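Local atomic coordinates of benzoylformate decarboxylase (Mycobacterium smegmatis, PDB entry 4Q9D), a protein that belongs to the thiamine pyrophosphate (TPP) enzyme family, with N- and C-terminal TPP-binding domains flanking a central Rossmann-like domain, and holds a magnesium ion. Residues M240-P243 / E244-L248; M376-T379 / S380-L383. One frame throughout, in Å; residues are numbered along the deposited sequence. Where two conformers were deposited one is given.

Contact 1 (M240-P243 / E244-L248); sequences MSFP and EDHPL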
ATOM      1  N   MET B 240       2.834  32.703   8.360  1.00 22.38           N
ATOM      2  CA  MET B 240       2.086  33.948   8.141  1.00 18.69           C
ATOM      3  C   MET B 240       2.693  34.727   6.995  1.00 21.99           C
ATOM      4  O   MET B 240       3.905  34.908   6.946  1.00 23.05           O
ATOM      5  CB  MET B 240       2.037  34.767   9.410  1.00 24.26           C
ATOM      6  CG  MET B 240       0.913  34.223  10.293  1.00 29.18           C
ATOM      7  SD  MET B 240       0.695  35.189  11.739  1.00 38.81           S
ATOM      8  CE  MET B 240       0.038  34.044  12.966  1.00 27.41           C
ATOM      9  N   SER B 241       1.839  35.178   6.078  1.00 23.34           N
ATOM     10  CA  SER B 241       2.281  35.586   4.752  1.00 29.72           C
ATOM     11  C   SER B 241       1.941  37.051   4.450  1.00 30.58           C
ATOM     12  O   SER B 241       2.216  37.540   3.356  1.00 27.87           O
ATOM     13  CB  SER B 241       1.605  34.686   3.697  1.00 23.74           C
ATOM     14  OG  SER B 241       1.961  33.311   3.842  1.00 25.31           O
ATOM     15  N   PHE B 242       1.339  37.747   5.408  1.00 29.10           N
ATOM     16  CA  PHE B 242       0.911  39.142   5.196  1.00 26.43           C
ATOM     17  C   PHE B 242       1.037  39.885   6.526  1.00 26.46           C
ATOM     18  O   PHE B 242       0.606  39.367   7.550  1.00 26.04           O
ATOM     19  CB  PHE B 242      -0.547  39.147   4.723  1.00 23.18           C
ATOM     20  CG  PHE B 242      -1.114  40.521   4.402  1.00 28.98           C
ATOM     21  CD1 PHE B 242      -0.823  41.146   3.189  1.00 28.75           C
ATOM     22  CD2 PHE B 242      -1.976  41.166   5.292  1.00 25.87           C
ATOM     23  CE1 PHE B 242      -1.363  42.390   2.881  1.00 32.74           C
ATOM     24  CE2 PHE B 242      -2.522  42.409   4.978  1.00 26.76           C
ATOM     25  CZ  PHE B 242      -2.207  43.022   3.781  1.00 29.88           C
ATOM     26  N   PRO B 243       1.599  41.105   6.507  1.00 29.81           N
ATOM     27  CA  PRO B 243       1.899  41.847   7.749  1.00 28.93           C
ATOM     28  C   PRO B 243       0.648  42.059   8.591  1.00 27.59           C
ATOM     29  O   PRO B 243      -0.388  42.527   8.109  1.00 26.47           O
ATOM     30  CB  PRO B 243       2.524  43.163   7.251  1.00 29.42           C
ATOM     31  CG  PRO B 243       2.136  43.276   5.812  1.00 27.22           C
ATOM     32  CD  PRO B 243       1.853  41.898   5.286  1.00 25.25           C
ATOM     33  N   GLU B 244       0.720  41.642   9.849  1.00 26.93           N
ATOM     34  CA  GLU B 244      -0.479  41.626  10.672  1.00 31.68           C
ATOM     35  C   GLU B 244      -0.817  43.021  11.244  1.00 27.46           C
ATOM     36  O   GLU B 244      -1.864  43.207  11.880  1.00 25.59           O
ATOM     37  CB  GLU B 244      -0.318  40.588  11.789  1.00 22.11           C
ATOM     38  CG  GLU B 244      -0.460  39.132  11.330  1.00 27.03           C
ATOM     39  CD  GLU B 244      -0.575  38.196  12.515  1.00 27.40           C
ATOM     40  OE1 GLU B 244       0.451  37.944  13.190  1.00 27.55           O
ATOM     41  OE2 GLU B 244      -1.708  37.768  12.796  1.00 28.12           O
ATOM     42  N   ASP B 245       0.089  43.975  11.040  1.00 25.74           N
ATOM     43  CA  ASP B 245      -0.161  45.387  11.370  1.00 34.24           C
ATOM     44  C   ASP B 245      -0.623  46.193  10.151  1.00 39.37           C
ATOM     45  O   ASP B 245      -0.745  47.396  10.238  1.00 30.58           O
ATOM     46  CB  ASP B 245       1.101  46.037  11.957  1.00 26.53           C
ATOM     47  CG  ASP B 245       2.279  46.001  10.990  1.00 37.37           C
ATOM     48  OD1 ASP B 245       2.186  45.302   9.959  1.00 40.75           O
ATOM     49  OD2 ASP B 245       3.312  46.642  11.265  1.00 43.82           O
ATOM     50  N   HIS B 246      -0.870  45.537   9.015  1.00 35.21           N
ATOM     51  CA  HIS B 246      -1.357  46.232   7.822  1.00 28.32           C
ATOM     52  C   HIS B 246      -2.808  46.703   7.958  1.00 28.50           C
ATOM     53  O   HIS B 246      -3.648  45.961   8.470  1.00 27.64           O
ATOM     54  CB  HIS B 246      -1.261  45.315   6.595  1.00 25.82           C
ATOM     55  CG  HIS B 246      -1.249  46.048   5.294  1.00 23.56           C
ATOM     56  ND1 HIS B 246      -2.406  46.418   4.639  1.00 24.80           N
ATOM     57  CD2 HIS B 246      -0.218  46.452   4.508  1.00 23.85           C
ATOM     58  CE1 HIS B 246      -2.088  47.039   3.512  1.00 24.86           C
ATOM     59  NE2 HIS B 246      -0.768  47.063   3.403  1.00 29.30           N
ATOM     60  N   PRO B 247      -3.120  47.919   7.444  1.00 27.71           N
ATOM     61  CA  PRO B 247      -4.473  48.493   7.579  1.00 26.78           C
ATOM     62  C   PRO B 247      -5.529  47.585   6.957  1.00 34.62           C
ATOM     63  O   PRO B 247      -6.685  47.616   7.392  1.00 28.46           O
ATOM     64  CB  PRO B 247      -4.402  49.808   6.770  1.00 29.95           C
ATOM     65  CG  PRO B 247      -2.912  50.113   6.654  1.00 32.84           C
ATOM     66  CD  PRO B 247      -2.196  48.796   6.690  1.00 24.20           C
ATOM     67  N   LEU B 248      -5.153  46.795   5.947  1.00 26.61           N
ATOM     68  CA  LEU B 248      -6.125  45.905   5.316  1.00 33.38           C
ATOM     69  C   LEU B 248      -6.312  44.574   6.059  1.00 28.04           C
ATOM     70  O   LEU B 248      -7.211  43.802   5.724  1.00 27.13           O
ATOM     71  CB  LEU B 248      -5.745  45.641   3.862  1.00 28.62           C
ATOM     72  CG  LEU B 248      -5.867  46.789   2.857  1.00 32.18           C
ATOM     73  CD1 LEU B 248      -5.416  46.275   1.494  1.00 30.47           C
ATOM     74  CD2 LEU B 248      -7.279  47.337   2.773  1.00 29.35           C
TER
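The backbone N-H of H246 reaches back to the carbonyl oxygen of P243, N to O 3.2 Å with an N-H...O angle of 159°, and closes a type I beta turn through E244 and D245. The turn lies in the loop between strands 231-233 and 249-252 of the central domain, where F242 and P243 pack on W217 and I221 of helix 217-227. Round the same turn the imidazole of H246 meets the phenyl ring of F242. CZ of F242 lies over one face of the imidazole, offset toward its rim and 3.5 Å from H246 ND1, while CD of P247 covers the opposite face. The two ring planes stand at 52°, so the pair is neither a stack nor a T-shaped contact. F242 holds its ring anti to the backbone N (chi1 -177°), which lays the ring alongside the turn, against H246, with CE2 3.6 Å from H246 CB. CB of L248 packs more loosely against the same phenyl tip. The imidazole is fixed in rotation from both nitrogens: L248 N donates to H246 ND1 at 3.1 Å, tilted slightly from the ring plane, and NE2 bonds to E225 of helix 217-227. CG of P243 lies 4.0 Å from CB of H246, the two side chains running alongside each other.

On the other side of P243, M240 and E244, both with extended chains, cross at about a right angle, and SD sits 3.1 Å from E244 OE1. That oxygen accepts a hydrogen bond from T391 N, and OE2 has a weak one with Y249. With ND1 accepting from L248 N, H246 probably carries its proton on NE2, directed at E225 OE2, a tautomer that both partners would favour.

Contact 2 (M376-T379 / S380-L383); sequences MEST and STML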
ATOM      1  N   MET B 376       5.448  28.794  17.345  1.00 21.52           N
ATOM      2  CA  MET B 376       4.271  28.708  18.212  1.00 20.06           C
ATOM      3  C   MET B 376       3.822  27.268  18.383  1.00 24.56           C
ATOM      4  O   MET B 376       3.619  26.562  17.400  1.00 19.71           O
ATOM      5  CB  MET B 376       3.093  29.489  17.591  1.00 20.29           C
ATOM      6  CG  MET B 376       1.756  29.290  18.356  1.00 25.63           C
ATOM      7  SD  MET B 376       1.844  30.049  20.022  1.00 34.09           S
ATOM      8  CE  MET B 376       0.089  30.316  20.347  1.00 29.92           C
ATOM      9  N   GLU B 377       3.641  26.856  19.633  1.00 21.72           N
ATOM     10  CA  GLU B 377       3.113  25.537  19.955  1.00 24.25           C
ATOM     11  C   GLU B 377       2.409  25.604  21.305  1.00 25.26           C
ATOM     12  O   GLU B 377       2.891  25.054  22.294  1.00 24.53           O
ATOM     13  CB  GLU B 377       4.237  24.502  19.994  1.00 21.18           C
ATOM     14  CG  GLU B 377       3.754  23.060  19.967  1.00 19.81           C
ATOM     15  CD  GLU B 377       4.764  22.119  19.340  1.00 23.58           C
ATOM     16  OE1 GLU B 377       5.407  21.352  20.087  1.00 23.10           O
ATOM     17  OE2 GLU B 377       4.914  22.146  18.101  1.00 25.74           O
ATOM     18  N   SER B 378       1.300  26.329  21.354  1.00 31.53           N
ATOM     19  CA  SER B 378       0.556  26.518  22.592  1.00 27.01           C
ATOM     20  C   SER B 378      -0.868  26.866  22.212  1.00 30.83           C
ATOM     21  O   SER B 378      -1.227  28.038  22.103  1.00 28.91           O
ATOM     22  CB  SER B 378       1.173  27.639  23.427  1.00 29.89           C
ATOM     23  OG  SER B 378       0.444  27.845  24.624  1.00 34.76           O
ATOM     24  N   THR B 379      -1.672  25.834  21.992  1.00 33.76           N
ATOM     25  CA  THR B 379      -2.988  26.015  21.378  1.00 47.02           C
ATOM     26  C   THR B 379      -3.952  26.795  22.271  1.00 37.59           C
ATOM     27  O   THR B 379      -4.775  27.568  21.773  1.00 42.14           O
ATOM     28  CB  THR B 379      -3.618  24.672  21.017  1.00 49.48           C
ATOM     29  OG1 THR B 379      -3.512  23.808  22.147  1.00 57.17           O
ATOM     30  CG2 THR B 379      -2.879  24.038  19.829  1.00 48.89           C
ATOM     31  N   SER B 380      -3.827  26.617  23.587  1.00 31.12           N
ATOM     32  CA  SER B 380      -4.656  27.364  24.523  1.00 37.79           C
ATOM     33  C   SER B 380      -4.297  28.858  24.513  1.00 37.20           C
ATOM     34  O   SER B 380      -5.020  29.656  25.087  1.00 42.13           O
ATOM     35  CB  SER B 380      -4.587  26.786  25.955  1.00 33.14           C
ATOM     36  OG  SER B 380      -3.281  26.877  26.504  1.00 41.93           O
ATOM     37  N   THR B 381      -3.201  29.250  23.858  1.00 31.48           N
ATOM     38  CA  THR B 381      -2.831  30.672  23.870  1.00 26.41           C
ATOM     39  C   THR B 381      -2.745  31.362  22.500  1.00 28.00           C
ATOM     40  O   THR B 381      -2.091  32.400  22.357  1.00 26.28           O
ATOM     41  CB  THR B 381      -1.564  30.943  24.719  1.00 29.37           C
ATOM     42  OG1 THR B 381      -0.417  30.408  24.062  1.00 34.46           O
ATOM     43  CG2 THR B 381      -1.697  30.298  26.103  1.00 31.17           C
ATOM     44  N   MET B 382      -3.424  30.816  21.497  0.50 28.07           N
ATOM     45  CA  MET B 382      -3.415  31.460  20.181  0.50 30.18           C
ATOM     46  C   MET B 382      -3.948  32.905  20.224  0.50 32.46           C
ATOM     47  O   MET B 382      -3.423  33.791  19.540  0.50 28.08           O
ATOM     48  CB  MET B 382      -4.201  30.625  19.165  0.50 30.65           C
ATOM     49  CG  MET B 382      -3.416  29.406  18.636  0.50 46.13           C
ATOM     50  SD  MET B 382      -1.969  29.786  17.612  0.50 79.04           S
ATOM     51  CE  MET B 382      -2.675  30.489  16.104  0.50 61.61           C
ATOM     52  N   LEU B 383      -4.975  33.145  21.036  1.00 29.06           N
ATOM     53  CA  LEU B 383      -5.544  34.501  21.129  1.00 33.61           C
ATOM     54  C   LEU B 383      -4.496  35.482  21.627  1.00 29.36           C
ATOM     55  O   LEU B 383      -4.381  36.585  21.097  1.00 26.47           O
ATOM     56  CB  LEU B 383      -6.776  34.543  22.049  1.00 35.73           C
ATOM     57  CG  LEU B 383      -7.357  35.942  22.346  1.00 53.96           C
ATOM     58  CD1 LEU B 383      -7.694  36.724  21.067  1.00 41.18           C
ATOM     59  CD2 LEU B 383      -8.576  35.869  23.290  1.00 43.69           C
TER
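In the C-terminal TPP-binding domain, the parallel strand 373-377 passes into helix 382-388 through a short turn, and this contact spans that junction. S378, just past the strand end, and T381, just before the helix, are joined twice. T381 N donates to the carbonyl oxygen of S378 at 2.9 Å, the N-H...O angle being 154°. The hydroxyls then meet, S378 OG to T381 OG1, at 2.8 Å. With chi1 of 179°, S378 swings its hydroxyl away from its own backbone N and out to the threonine; T381 OG1 answers from between its backbone N and carbonyl carbon (chi1 70°). CG2 of T381 lies alongside the same serine hydroxyl, 3.6 Å from S378 OG. A further hydrogen bond between T381 OG1 and Y361 OH ties this buried polar pair to helix 357-367.

Beside the hydroxyls, the side chain of M376, the penultimate residue of the strand, sends its methyl end across to the start of the helix, where CE lies 3.6 Å from the carbonyl oxygen of T381. In the conformer of M382 modelled here, one of two, its SD comes within 3.5 Å of M376 CE and 3.8 Å of M376 CG, and the two thioether chains approach each other at a slant; this part of the contact is therefore less certain than the rest. M376 also rests on Y361 and T431, which does not depend on the choice of conformer. T381 occupies the N-cap position, although its side chain makes no capping bond. The arrangement is the strand-to-helix turn of a beta-alpha-beta unit, completed by strand 397-399, at the C-terminal end of a strand of the parallel sheet.

How the contacts relate
Contact 1 lies well before contact 2 in the chain, yet their nearest atoms are about 5 Å apart, without touching, and their centres 19 Å apart. Contact 1 belongs to the central Rossmann-like domain, contact 2 to the C-terminal TPP-binding domain. E244 of contact 1 bonds to T391, which follows helix 382-388, and, as a minor point, M382 touches P237 just ahead of contact 1. Both turns therefore lie near the interface of these domains. Only contact 2 approaches the metal: the side chain of S380 lies about 5 Å from the magnesium ion, whose site includes D434, N461 and E463, and that of T379 about 5 Å from a bound formic acid.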